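Long-range contacts in putative S41 protease (Bacteroides fragilis NCTC 9343, PDB 3K50), which is of unknown function but probably hydrolyses peptide bonds as a serine protease of family S41, with a PDZ-like domain in the same chain: residues D211-F216 with I282-N287; C241-C246 with D274-P279; T247-A252 with L288-V293. One frame throughout, in Å; residues are numbered along the deposited sequence.

Contact 1: D211-F216 with I282-N287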
ATOM      1  N   ASP A 211     -16.784   5.574   0.090  1.00 32.97           N
ATOM      2  CA  ASP A 211     -16.212   5.871  -1.232  1.00 29.05           C
ATOM      3  C   ASP A 211     -16.012   4.545  -1.975  1.00 29.11           C
ATOM      4  O   ASP A 211     -16.253   4.452  -3.171  1.00 31.43           O
ATOM      5  CB  ASP A 211     -14.828   6.524  -1.127  1.00 28.45           C
ATOM      6  CG  ASP A 211     -14.872   7.919  -0.623  1.00 36.98           C
ATOM      7  OD1 ASP A 211     -15.931   8.569  -0.780  1.00 35.58           O
ATOM      8  OD2 ASP A 211     -13.838   8.391  -0.085  1.00 40.22           O
ATOM      9  N   LEU A 212     -15.467   3.550  -1.277  1.00 27.07           N
ATOM     10  CA  LEU A 212     -15.247   2.213  -1.905  1.00 28.49           C
ATOM     11  C   LEU A 212     -16.579   1.581  -2.358  1.00 27.43           C
ATOM     12  O   LEU A 212     -16.685   1.069  -3.474  1.00 27.30           O
ATOM     13  CB  LEU A 212     -14.479   1.267  -0.961  1.00 24.71           C
ATOM     14  CG  LEU A 212     -14.040  -0.117  -1.422  1.00 30.08           C
ATOM     15  CD1 LEU A 212     -12.987  -0.004  -2.522  1.00 24.97           C
ATOM     16  CD2 LEU A 212     -13.456  -0.948  -0.272  1.00 25.37           C
ATOM     17  N   ARG A 213     -17.602   1.648  -1.511  1.00 27.81           N
ATOM     18  CA  ARG A 213     -18.909   1.146  -1.852  1.00 28.40           C
ATOM     19  C   ARG A 213     -19.431   1.833  -3.072  1.00 32.99           C
ATOM     20  O   ARG A 213     -20.089   1.209  -3.915  1.00 30.13           O
ATOM     21  CB  ARG A 213     -19.921   1.364  -0.725  1.00 28.57           C
ATOM     22  CG  ARG A 213     -19.697   0.445   0.466  1.00 28.82           C
ATOM     23  CD  ARG A 213     -20.670   0.686   1.576  1.00 27.10           C
ATOM     24  NE  ARG A 213     -20.420  -0.278   2.688  1.00 25.97           N
ATOM     25  CZ  ARG A 213     -19.785  -0.014   3.853  1.00 39.37           C
ATOM     26  NH1 ARG A 213     -19.309   1.184   4.150  1.00 32.83           N
ATOM     27  NH2 ARG A 213     -19.595  -0.979   4.752  1.00 32.18           N
ATOM     28  N   ARG A 214     -19.191   3.131  -3.147  1.00 31.53           N
ATOM     29  CA  ARG A 214     -19.734   3.918  -4.243  1.00 31.32           C
ATOM     30  C   ARG A 214     -19.141   3.486  -5.569  1.00 30.38           C
ATOM     31  O   ARG A 214     -19.855   3.456  -6.551  1.00 33.94           O
ATOM     32  CB  ARG A 214     -19.489   5.402  -3.989  1.00 35.71           C
ATOM     33  CG  ARG A 214     -20.163   6.327  -5.017  1.00 41.97           C
ATOM     34  CD  ARG A 214     -20.488   7.722  -4.482  1.00 64.20           C
ATOM     35  NE  ARG A 214     -19.387   8.328  -3.733  1.00 76.17           N
ATOM     36  CZ  ARG A 214     -19.250   8.353  -2.397  1.00 78.70           C
ATOM     37  NH1 ARG A 214     -20.143   7.822  -1.540  1.00 71.91           N
ATOM     38  NH2 ARG A 214     -18.180   8.937  -1.901  1.00 78.99           N
ATOM     39  N   ALA A 215     -17.838   3.211  -5.576  1.00 28.64           N
ATOM     40  CA  ALA A 215     -17.113   2.711  -6.719  1.00 30.57           C
ATOM     41  C   ALA A 215     -17.722   1.351  -7.157  1.00 32.54           C
ATOM     42  O   ALA A 215     -17.988   1.124  -8.347  1.00 30.72           O
ATOM     43  CB  ALA A 215     -15.600   2.530  -6.332  1.00 27.99           C
ATOM     44  N   PHE A 216     -17.962   0.457  -6.187  1.00 30.22           N
ATOM     45  CA  PHE A 216     -18.523  -0.867  -6.530  1.00 32.00           C
ATOM     46  C   PHE A 216     -19.983  -0.756  -7.083  1.00 34.62           C
ATOM     47  O   PHE A 216     -20.357  -1.450  -8.027  1.00 31.57           O
ATOM     48  CB  PHE A 216     -18.360  -1.834  -5.365  1.00 31.21           C
ATOM     49  CG  PHE A 216     -17.046  -2.541  -5.355  1.00 30.40           C
ATOM     50  CD1 PHE A 216     -15.876  -1.882  -5.005  1.00 37.47           C
ATOM     51  CD2 PHE A 216     -16.954  -3.844  -5.760  1.00 28.52           C
ATOM     52  CE1 PHE A 216     -14.666  -2.526  -5.083  1.00 34.11           C
ATOM     53  CE2 PHE A 216     -15.761  -4.520  -5.766  1.00 31.60           C
ATOM     54  CZ  PHE A 216     -14.607  -3.862  -5.439  1.00 32.80           C
ATOM     55  N   ILE A 282     -22.221  -4.906   2.650  1.00 29.32           N
ATOM     56  CA  ILE A 282     -22.235  -4.259   1.322  1.00 26.96           C
ATOM     57  C   ILE A 282     -22.898  -2.886   1.396  1.00 29.54           C
ATOM     58  O   ILE A 282     -22.380  -1.903   0.816  1.00 26.66           O
ATOM     59  CB  ILE A 282     -22.895  -5.185   0.277  1.00 28.17           C
ATOM     60  CG1 ILE A 282     -22.048  -6.493   0.110  1.00 28.33           C
ATOM     61  CG2 ILE A 282     -23.162  -4.480  -1.060  1.00 27.51           C
ATOM     62  CD1 ILE A 282     -22.699  -7.564  -0.708  1.00 27.92           C
ATOM     63  N   GLN A 283     -24.045  -2.827   2.065  1.00 27.56           N
ATOM     64  CA  GLN A 283     -24.785  -1.582   2.211  1.00 29.56           C
ATOM     65  C   GLN A 283     -24.941  -0.888   0.855  1.00 29.00           C
ATOM     66  O   GLN A 283     -25.449  -1.527  -0.066  1.00 27.59           O
ATOM     67  CB  GLN A 283     -24.127  -0.715   3.305  1.00 26.59           C
ATOM     68  CG  GLN A 283     -24.214  -1.378   4.670  1.00 28.73           C
ATOM     69  CD  GLN A 283     -25.637  -1.574   5.144  1.00 22.30           C
ATOM     70  OE1 GLN A 283     -26.458  -0.619   5.131  1.00 25.85           O
ATOM     71  NE2 GLN A 283     -25.940  -2.779   5.594  1.00 26.65           N
ATOM     72  N   SER A 284     -24.493   0.365   0.706  1.00 29.57           N
ATOM     73  CA  SER A 284     -24.654   1.123  -0.525  1.00 28.85           C
ATOM     74  C   SER A 284     -23.765   0.697  -1.692  1.00 30.36           C
ATOM     75  O   SER A 284     -23.870   1.272  -2.816  1.00 27.31           O
ATOM     76  CB  SER A 284     -24.424   2.614  -0.249  1.00 31.38           C
ATOM     77  OG  SER A 284     -23.209   2.803   0.449  1.00 31.33           O
ATOM     78  N   GLY A 285     -22.886  -0.274  -1.455  1.00 28.13           N
ATOM     79  CA  GLY A 285     -22.038  -0.837  -2.493  1.00 28.95           C
ATOM     80  C   GLY A 285     -22.769  -1.943  -3.253  1.00 30.43           C
ATOM     81  O   GLY A 285     -24.012  -1.966  -3.272  1.00 29.43           O
ATOM     82  N   ALA A 286     -22.013  -2.845  -3.866  1.00 28.46           N
ATOM     83  CA  ALA A 286     -22.543  -3.959  -4.675  1.00 28.72           C
ATOM     84  C   ALA A 286     -21.542  -5.086  -4.741  1.00 29.31           C
ATOM     85  O   ALA A 286     -20.353  -4.817  -4.752  1.00 28.92           O
ATOM     86  CB  ALA A 286     -22.834  -3.468  -6.122  1.00 30.39           C
ATOM     87  N   ASN A 287     -22.018  -6.341  -4.729  1.00 30.81           N
ATOM     88  CA  ASN A 287     -21.179  -7.507  -4.954  1.00 31.55           C
ATOM     89  C   ASN A 287     -21.135  -7.693  -6.473  1.00 30.65           C
ATOM     90  O   ASN A 287     -22.201  -7.589  -7.152  1.00 28.07           O
ATOM     91  CB  ASN A 287     -21.737  -8.775  -4.299  1.00 31.85           C
ATOM     92  CG  ASN A 287     -21.047 -10.017  -4.828  1.00 31.84           C
ATOM     93  OD1 ASN A 287     -21.477 -10.587  -5.816  1.00 35.04           O
ATOM     94  ND2 ASN A 287     -19.902 -10.348  -4.257  1.00 26.50           N
TER
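The guanidinium of Arg213 meets Ile282 O at its edge, close to its own plane, while Gln283 CB approaches the same group obliquely. NE to Ile282 O measures 3.2 Å, but the angle of 125° at the hydrogen makes this a weak, bent hydrogen bond. The firmer polar partners of the guanidinium lie just outside the two segments: Asp210 forms a salt bridge with NH1 and Leu281 O accepts from NH2. The group is therefore engaged through all three nitrogens, NE only weakly, which would restrict its rotation. The Phe216 ring has Ala286 O set obliquely to it, nearer to CB (3.6 Å) than to any ring atom.

Residues 282-285 form a type II' beta turn, closed by Gly285 N to Ile282 O at 2.8 Å, so that one carbonyl serves both the turn and the arginine. From CG to NE the Arg213 chain runs extended, its CG set beside the backbone N (chi1 -73°), and this carries the aliphatic part along the turn: CB lies 3.5 Å from Gly285 CA, and CD lies 3.5 Å from Ser284 OG. The side chains of Arg213 and Gln283 run side by side in the same direction, with guanidinium and amide planes 78° apart; Gln283 NE2 donates to Glu280 O. The backbones also touch: Gly285 CA makes a CA-H...O contact of 3.2 Å with Arg213 O. Ala286 O is buried here without a polar partner, beside the apolar CB of Phe216.

The turn thus packs on one side of helix 207-221 within the S41 peptidase region. Phe216 extends beyond it to Leu245, Met248 and Leu249 of helix 239-249 and to Phe227 of strand 226-230, whereas Leu212 touches Leu192 of strand 187-194.

Contact 2: C241-C246 with D274-P279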
ATOM      1  N   CYS A 241     -11.595  -3.329   6.459  1.00 31.00           N
ATOM      2  CA  CYS A 241     -11.603  -2.814   5.087  1.00 28.12           C
ATOM      3  C   CYS A 241     -11.375  -3.958   4.132  1.00 29.73           C
ATOM      4  O   CYS A 241     -12.045  -4.049   3.113  1.00 30.23           O
ATOM      5  CB  CYS A 241     -10.521  -1.737   4.873  1.00 32.53           C
ATOM      6  SG  CYS A 241     -10.868  -0.247   5.828  1.00 37.24           S
ATOM      7  N   ALA A 242     -10.436  -4.837   4.468  1.00 29.11           N
ATOM      8  CA  ALA A 242     -10.149  -5.978   3.618  1.00 30.81           C
ATOM      9  C   ALA A 242     -11.362  -6.927   3.467  1.00 28.66           C
ATOM     10  O   ALA A 242     -11.623  -7.407   2.396  1.00 30.22           O
ATOM     11  CB  ALA A 242      -8.916  -6.746   4.132  1.00 25.42           C
ATOM     12  N   GLN A 243     -12.087  -7.165   4.552  1.00 28.56           N
ATOM     13  CA  GLN A 243     -13.274  -7.980   4.536  1.00 29.54           C
ATOM     14  C   GLN A 243     -14.301  -7.349   3.644  1.00 27.47           C
ATOM     15  O   GLN A 243     -14.957  -8.046   2.915  1.00 31.28           O
ATOM     16  CB  GLN A 243     -13.833  -8.146   5.961  1.00 28.51           C
ATOM     17  CG  GLN A 243     -15.049  -9.078   6.028  1.00 31.86           C
ATOM     18  CD  GLN A 243     -15.690  -9.122   7.395  1.00 32.17           C
ATOM     19  OE1 GLN A 243     -15.469  -8.226   8.209  1.00 30.75           O
ATOM     20  NE2 GLN A 243     -16.524 -10.134   7.636  1.00 31.81           N
ATOM     21  N   LEU A 244     -14.500  -6.046   3.759  1.00 26.55           N
ATOM     22  CA  LEU A 244     -15.470  -5.337   2.895  1.00 26.58           C
ATOM     23  C   LEU A 244     -15.146  -5.530   1.387  1.00 28.80           C
ATOM     24  O   LEU A 244     -15.991  -5.986   0.607  1.00 28.58           O
ATOM     25  CB  LEU A 244     -15.511  -3.836   3.242  1.00 29.88           C
ATOM     26  CG  LEU A 244     -16.360  -2.919   2.324  1.00 27.45           C
ATOM     27  CD1 LEU A 244     -17.818  -3.357   2.271  1.00 25.16           C
ATOM     28  CD2 LEU A 244     -16.266  -1.458   2.675  1.00 26.01           C
ATOM     29  N   LEU A 245     -13.890  -5.252   1.028  1.00 26.61           N
ATOM     30  CA  LEU A 245     -13.378  -5.391  -0.338  1.00 27.19           C
ATOM     31  C   LEU A 245     -13.596  -6.833  -0.875  1.00 29.69           C
ATOM     32  O   LEU A 245     -14.130  -7.066  -1.975  1.00 31.61           O
ATOM     33  CB  LEU A 245     -11.891  -5.012  -0.363  1.00 25.80           C
ATOM     34  CG  LEU A 245     -11.207  -5.037  -1.725  1.00 30.62           C
ATOM     35  CD1 LEU A 245     -11.955  -4.113  -2.803  1.00 24.24           C
ATOM     36  CD2 LEU A 245      -9.710  -4.708  -1.608  1.00 30.65           C
ATOM     37  N   CYS A 246     -13.178  -7.821  -0.104  1.00 31.15           N
ATOM     38  CA  CYS A 246     -13.384  -9.197  -0.516  1.00 24.80           C
ATOM     39  C   CYS A 246     -14.807  -9.567  -0.718  1.00 25.63           C
ATOM     40  O   CYS A 246     -15.128 -10.289  -1.656  1.00 26.42           O
ATOM     41  CB  CYS A 246     -12.827 -10.139   0.539  1.00 25.37           C
ATOM     42  SG  CYS A 246     -10.993 -10.124   0.616  1.00 29.79           S
ATOM     43  N   ASP A 274     -13.663 -14.903  13.456  1.00 29.26           N
ATOM     44  CA  ASP A 274     -13.920 -15.607  12.189  1.00 30.61           C
ATOM     45  C   ASP A 274     -14.618 -14.599  11.289  1.00 32.04           C
ATOM     46  O   ASP A 274     -15.803 -14.273  11.496  1.00 34.02           O
ATOM     47  CB  ASP A 274     -14.855 -16.842  12.374  1.00 28.50           C
ATOM     48  CG  ASP A 274     -14.175 -18.003  13.079  1.00 30.76           C
ATOM     49  OD1 ASP A 274     -12.973 -17.944  13.087  1.00 29.45           O
ATOM     50  OD2 ASP A 274     -14.774 -19.012  13.545  1.00 29.19           O
ATOM     51  N   LEU A 275     -13.906 -14.078  10.317  1.00 28.78           N
ATOM     52  CA  LEU A 275     -14.508 -13.154   9.339  1.00 31.21           C
ATOM     53  C   LEU A 275     -15.071 -13.969   8.185  1.00 29.03           C
ATOM     54  O   LEU A 275     -14.437 -14.904   7.666  1.00 30.40           O
ATOM     55  CB  LEU A 275     -13.478 -12.161   8.840  1.00 26.82           C
ATOM     56  CG  LEU A 275     -12.752 -11.314   9.922  1.00 28.85           C
ATOM     57  CD1 LEU A 275     -11.806 -10.387   9.313  1.00 26.47           C
ATOM     58  CD2 LEU A 275     -13.764 -10.547  10.863  1.00 27.41           C
ATOM     59  N   THR A 276     -16.272 -13.604   7.773  1.00 29.24           N
ATOM     60  CA  THR A 276     -16.896 -14.190   6.617  1.00 30.60           C
ATOM     61  C   THR A 276     -17.049 -13.212   5.450  1.00 30.70           C
ATOM     62  O   THR A 276     -16.830 -11.997   5.589  1.00 30.02           O
ATOM     63  CB  THR A 276     -18.330 -14.654   6.960  1.00 32.84           C
ATOM     64  OG1 THR A 276     -19.172 -13.490   7.214  1.00 30.87           O
ATOM     65  CG2 THR A 276     -18.308 -15.601   8.139  1.00 33.12           C
ATOM     66  N   PHE A 277     -17.425 -13.762   4.292  1.00 29.68           N
ATOM     67  CA  PHE A 277     -17.891 -12.955   3.201  1.00 28.74           C
ATOM     68  C   PHE A 277     -19.256 -12.507   3.748  1.00 26.74           C
ATOM     69  O   PHE A 277     -20.190 -13.295   3.812  1.00 27.65           O
ATOM     70  CB  PHE A 277     -18.031 -13.743   1.904  1.00 28.39           C
ATOM     71  CG  PHE A 277     -16.720 -14.183   1.266  1.00 25.07           C
ATOM     72  CD1 PHE A 277     -15.973 -13.322   0.505  1.00 33.21           C
ATOM     73  CD2 PHE A 277     -16.318 -15.491   1.341  1.00 32.14           C
ATOM     74  CE1 PHE A 277     -14.797 -13.739  -0.108  1.00 27.89           C
ATOM     75  CE2 PHE A 277     -15.187 -15.905   0.733  1.00 31.86           C
ATOM     76  CZ  PHE A 277     -14.410 -15.047   0.015  1.00 29.26           C
ATOM     77  N   ASN A 278     -19.370 -11.250   4.184  1.00 26.56           N
ATOM     78  CA  ASN A 278     -20.571 -10.803   4.918  1.00 30.56           C
ATOM     79  C   ASN A 278     -21.415  -9.811   4.135  1.00 31.00           C
ATOM     80  O   ASN A 278     -21.091  -8.624   4.085  1.00 30.83           O
ATOM     81  CB  ASN A 278     -20.124 -10.210   6.256  1.00 31.65           C
ATOM     82  CG  ASN A 278     -21.260  -9.845   7.172  1.00 30.41           C
ATOM     83  OD1 ASN A 278     -22.470  -9.894   6.834  1.00 28.12           O
ATOM     84  ND2 ASN A 278     -20.875  -9.469   8.380  1.00 36.96           N
ATOM     85  N   PRO A 279     -22.539 -10.284   3.575  1.00 33.42           N
ATOM     86  CA  PRO A 279     -23.320  -9.425   2.713  1.00 33.01           C
ATOM     87  C   PRO A 279     -23.972  -8.229   3.392  1.00 33.27           C
ATOM     88  O   PRO A 279     -24.291  -7.238   2.721  1.00 31.26           O
ATOM     89  CB  PRO A 279     -24.355 -10.382   2.091  1.00 32.97           C
ATOM     90  CG  PRO A 279     -24.535 -11.459   3.126  1.00 36.19           C
ATOM     91  CD  PRO A 279     -23.144 -11.626   3.731  1.00 33.32           C
TER
HETATM   92  O   HOH W   1     -18.106 -11.811   9.548  1.00 30.52           O
HETATM   93  O   HOH W   2     -18.527  -8.576  10.027  1.00 49.70           O
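Gln243 reaches from helix 239-249 toward the end of strand 273-276, which pairs antiparallel with strand 258-263 in the S41 peptidase region, and aims its amide at the backbone of Thr276. Its CG is anti to the backbone N (chi1 -176°) and the chain stays extended beyond, which brings NE2 to 2.8 Å from Thr276 O. The hydrogen bond is nearly straight (174°), uses a lone pair in the carbonyl plane, and lies almost exactly in the amide plane of Gln243. Leu275 crosses the glutamine at a slant: its CB is 3.9 Å from NE2, and its CD2 approaches OE1. Asn278 CB comes equally near to NE2.

Phe277 turns its ring edge to the helix backbone, with CE1 3.8 Å from Cys246 O, which lies near the ring plane; Cys246 CB adds apolar contact there. The ring also meets Tyr315 edge-to-face.

Water 1 accepts from both Gln243 NE2 at 3.0 Å and Thr276 N, while water 2 accepts from Asn278 ND2 and, weakly, from NE2; Asn278 OD1 accepts from Glu280 N. Both backbone polar groups of Thr276 are thus engaged, tying helix to strand end by directional polar bonds as well as apolar contact.

Contact 3: T247-A252 with L288-V293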
ATOM      1  N   THR A 247     -15.674  -9.093   0.188  1.00 28.01           N
ATOM      2  CA  THR A 247     -17.078  -9.435   0.148  1.00 27.17           C
ATOM      3  C   THR A 247     -17.665  -8.929  -1.178  1.00 30.67           C
ATOM      4  O   THR A 247     -18.491  -9.582  -1.799  1.00 30.62           O
ATOM      5  CB  THR A 247     -17.786  -8.893   1.441  1.00 26.36           C
ATOM      6  OG1 THR A 247     -17.355  -9.675   2.596  1.00 31.22           O
ATOM      7  CG2 THR A 247     -19.351  -8.913   1.326  1.00 28.98           C
HETATM    8  N   MSE A 248     -17.188  -7.775  -1.635  1.00 28.83           N
HETATM    9  CA  MSE A 248     -17.752  -7.164  -2.826  1.00 26.42           C
HETATM   10  C   MSE A 248     -17.169  -7.711  -4.149  1.00 28.99           C
HETATM   11  O   MSE A 248     -17.810  -7.579  -5.199  1.00 34.47           O
HETATM   12  CB  MSE A 248     -17.664  -5.637  -2.726  1.00 27.57           C
HETATM   13  CG  MSE A 248     -18.588  -5.002  -1.671  1.00 24.28           C
HETATM   14 SE   MSE A 248     -18.872  -3.104  -1.698  0.75 23.48          SE
HETATM   15  CE  MSE A 248     -17.097  -2.588  -1.460  1.00 24.47           C
ATOM     16  N   LEU A 249     -16.006  -8.353  -4.115  1.00 31.75           N
ATOM     17  CA  LEU A 249     -15.404  -8.933  -5.335  1.00 31.05           C
ATOM     18  C   LEU A 249     -15.846 -10.364  -5.565  1.00 33.87           C
ATOM     19  O   LEU A 249     -15.963 -10.788  -6.695  1.00 38.67           O
ATOM     20  CB  LEU A 249     -13.868  -8.931  -5.245  1.00 28.06           C
ATOM     21  CG  LEU A 249     -13.130  -7.609  -5.242  1.00 26.76           C
ATOM     22  CD1 LEU A 249     -11.675  -7.672  -4.729  1.00 26.04           C
ATOM     23  CD2 LEU A 249     -13.172  -7.085  -6.747  1.00 27.47           C
ATOM     24  N   ALA A 250     -16.193 -11.067  -4.489  1.00 28.55           N
ATOM     25  CA  ALA A 250     -16.344 -12.500  -4.542  1.00 29.98           C
ATOM     26  C   ALA A 250     -17.511 -13.017  -5.377  1.00 29.15           C
ATOM     27  O   ALA A 250     -18.491 -12.285  -5.619  1.00 31.39           O
ATOM     28  CB  ALA A 250     -16.483 -13.033  -3.140  1.00 28.06           C
ATOM     29  N   PRO A 251     -17.435 -14.289  -5.782  1.00 30.08           N
ATOM     30  CA  PRO A 251     -18.627 -14.853  -6.404  1.00 29.56           C
ATOM     31  C   PRO A 251     -19.767 -14.806  -5.401  1.00 28.34           C
ATOM     32  O   PRO A 251     -19.583 -15.115  -4.196  1.00 33.62           O
ATOM     33  CB  PRO A 251     -18.244 -16.319  -6.642  1.00 30.51           C
ATOM     34  CG  PRO A 251     -16.740 -16.357  -6.629  1.00 34.00           C
ATOM     35  CD  PRO A 251     -16.310 -15.259  -5.719  1.00 32.71           C
ATOM     36  N   ALA A 252     -20.943 -14.490  -5.894  1.00 31.73           N
ATOM     37  CA  ALA A 252     -22.163 -14.360  -5.111  1.00 29.69           C
ATOM     38  C   ALA A 252     -22.541 -15.650  -4.354  1.00 34.56           C
ATOM     39  O   ALA A 252     -23.084 -15.603  -3.253  1.00 37.17           O
ATOM     40  CB  ALA A 252     -23.297 -13.916  -6.064  1.00 27.21           C
ATOM     41  N   LEU A 288     -19.952  -7.997  -7.016  1.00 29.74           N
ATOM     42  CA  LEU A 288     -19.809  -8.043  -8.484  1.00 30.93           C
ATOM     43  C   LEU A 288     -19.877  -9.456  -9.075  1.00 32.73           C
ATOM     44  O   LEU A 288     -19.899  -9.625 -10.306  1.00 32.50           O
ATOM     45  CB  LEU A 288     -18.540  -7.288  -8.942  1.00 28.14           C
ATOM     46  CG  LEU A 288     -18.457  -5.789  -8.571  1.00 32.99           C
ATOM     47  CD1 LEU A 288     -17.204  -5.154  -9.236  1.00 30.83           C
ATOM     48  CD2 LEU A 288     -19.692  -4.959  -8.939  1.00 25.51           C
ATOM     49  N   ASN A 289     -19.993 -10.456  -8.203  1.00 31.56           N
ATOM     50  CA  ASN A 289     -20.090 -11.815  -8.613  1.00 30.65           C
ATOM     51  C   ASN A 289     -19.028 -12.210  -9.598  1.00 34.18           C
ATOM     52  O   ASN A 289     -19.343 -12.804 -10.633  1.00 35.96           O
ATOM     53  CB  ASN A 289     -21.470 -12.073  -9.210  1.00 27.35           C
ATOM     54  CG  ASN A 289     -21.762 -13.556  -9.455  1.00 31.50           C
ATOM     55  OD1 ASN A 289     -21.292 -14.454  -8.780  1.00 27.90           O
ATOM     56  ND2 ASN A 289     -22.529 -13.792 -10.449  1.00 30.37           N
ATOM     57  N   LEU A 290     -17.772 -11.914  -9.290  1.00 33.65           N
ATOM     58  CA  LEU A 290     -16.691 -12.259 -10.192  1.00 31.85           C
ATOM     59  C   LEU A 290     -16.131 -13.630  -9.901  1.00 31.65           C
ATOM     60  O   LEU A 290     -16.176 -14.090  -8.782  1.00 39.71           O
ATOM     61  CB  LEU A 290     -15.546 -11.249 -10.049  1.00 27.23           C
ATOM     62  CG  LEU A 290     -15.771  -9.771 -10.346  1.00 30.25           C
ATOM     63  CD1 LEU A 290     -14.717  -9.020  -9.521  1.00 40.96           C
ATOM     64  CD2 LEU A 290     -15.724  -9.469 -11.876  1.00 34.34           C
ATOM     65  N   SER A 291     -15.499 -14.235 -10.910  1.00 34.18           N
ATOM     66  CA  SER A 291     -14.841 -15.570 -10.791  1.00 34.85           C
ATOM     67  C   SER A 291     -13.289 -15.499 -10.842  1.00 33.31           C
ATOM     68  O   SER A 291     -12.611 -16.416 -10.412  1.00 30.65           O
ATOM     69  CB  SER A 291     -15.376 -16.468 -11.933  1.00 38.59           C
ATOM     70  OG  SER A 291     -15.080 -15.862 -13.221  1.00 46.20           O
ATOM     71  N   THR A 292     -12.772 -14.399 -11.382  1.00 31.44           N
ATOM     72  CA  THR A 292     -11.360 -14.108 -11.544  1.00 28.35           C
ATOM     73  C   THR A 292     -11.104 -12.640 -11.176  1.00 29.49           C
ATOM     74  O   THR A 292     -11.956 -11.778 -11.420  1.00 26.68           O
ATOM     75  CB  THR A 292     -10.930 -14.313 -13.006  1.00 31.13           C
ATOM     76  OG1 THR A 292     -11.244 -15.636 -13.411  1.00 33.55           O
ATOM     77  CG2 THR A 292      -9.396 -14.087 -13.187  1.00 31.82           C
ATOM     78  N   VAL A 293      -9.966 -12.377 -10.547  1.00 29.11           N
ATOM     79  CA  VAL A 293      -9.529 -11.014 -10.224  1.00 30.67           C
ATOM     80  C   VAL A 293      -8.008 -10.937 -10.546  1.00 29.82           C
ATOM     81  O   VAL A 293      -7.297 -11.890 -10.340  1.00 28.57           O
ATOM     82  CB  VAL A 293      -9.881 -10.571  -8.794  1.00 27.67           C
ATOM     83  CG1 VAL A 293      -9.217 -11.506  -7.724  1.00 26.18           C
ATOM     84  CG2 VAL A 293      -9.483  -9.143  -8.580  1.00 30.57           C
TER
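Leu288 N donates to Met248 O at 2.8 Å, joining the last turn of helix 239-249 to the loop that leads into strand 292-297. This bond is moderately bent, and its donor is tilted from the carbonyl plane. One residue further along the helix, Leu249 O receives a weak bond from Leu290 N at 3.4 Å. Ala250 is the first residue to leave helical geometry, and its carbonyl takes a CA-H...O contact from Asn289 CA at 3.4 Å. Where Pro251 passes Asn289, the two CA atoms are 4.0 Å apart, and Asn289 takes the left-handed helical region as the loop turns.

Asn289 has CG anti to its own N (chi1 -170°), which sends OD1 to Ala252 N at 2.9 Å. That bond is fairly straight (166°), although the donor is tilted 31° from the plane of the side-chain carbonyl. The same oxygen also lies against Ala252 CB. Pro251 CG lies 3.2 Å from Leu290 O, with CD close behind. On the buried side the leucine branches Leu249 CD2 and Leu290 CD1 meet at 3.7 Å, and both side chains touch Phe227 of strand 226-230.

At the helix C-terminus, Met248 O thus finds a firm donor in the loop and Leu249 O a weak one. The asparagine then extends this polar fastening to the chain leaving the helix, while Leu249 and Leu290 add apolar contact.

All three contacts lie in the S41 peptidase region, on one side of the centre of the chain, with their centres 12 to 13 Å apart. Helix 239-249 is common to contacts 2 and 3, and its side chains also meet Phe216 of contact 1. Contact 2 is nested within the loop closed by contact 1, whereas contact 3 crosses both along the sequence. Asn287 ND2 hydrogen-bonds to the carbonyls of Thr247 and Ala250, and Thr247 OG1 meets Asn278 N of contact 2. The loop between strands 273-276 and 292-297 is thereby fastened to helix 239-249, then to helix 207-221, then to the C-terminal end of helix 239-249, before entering the mixed sheet at strand 292-297.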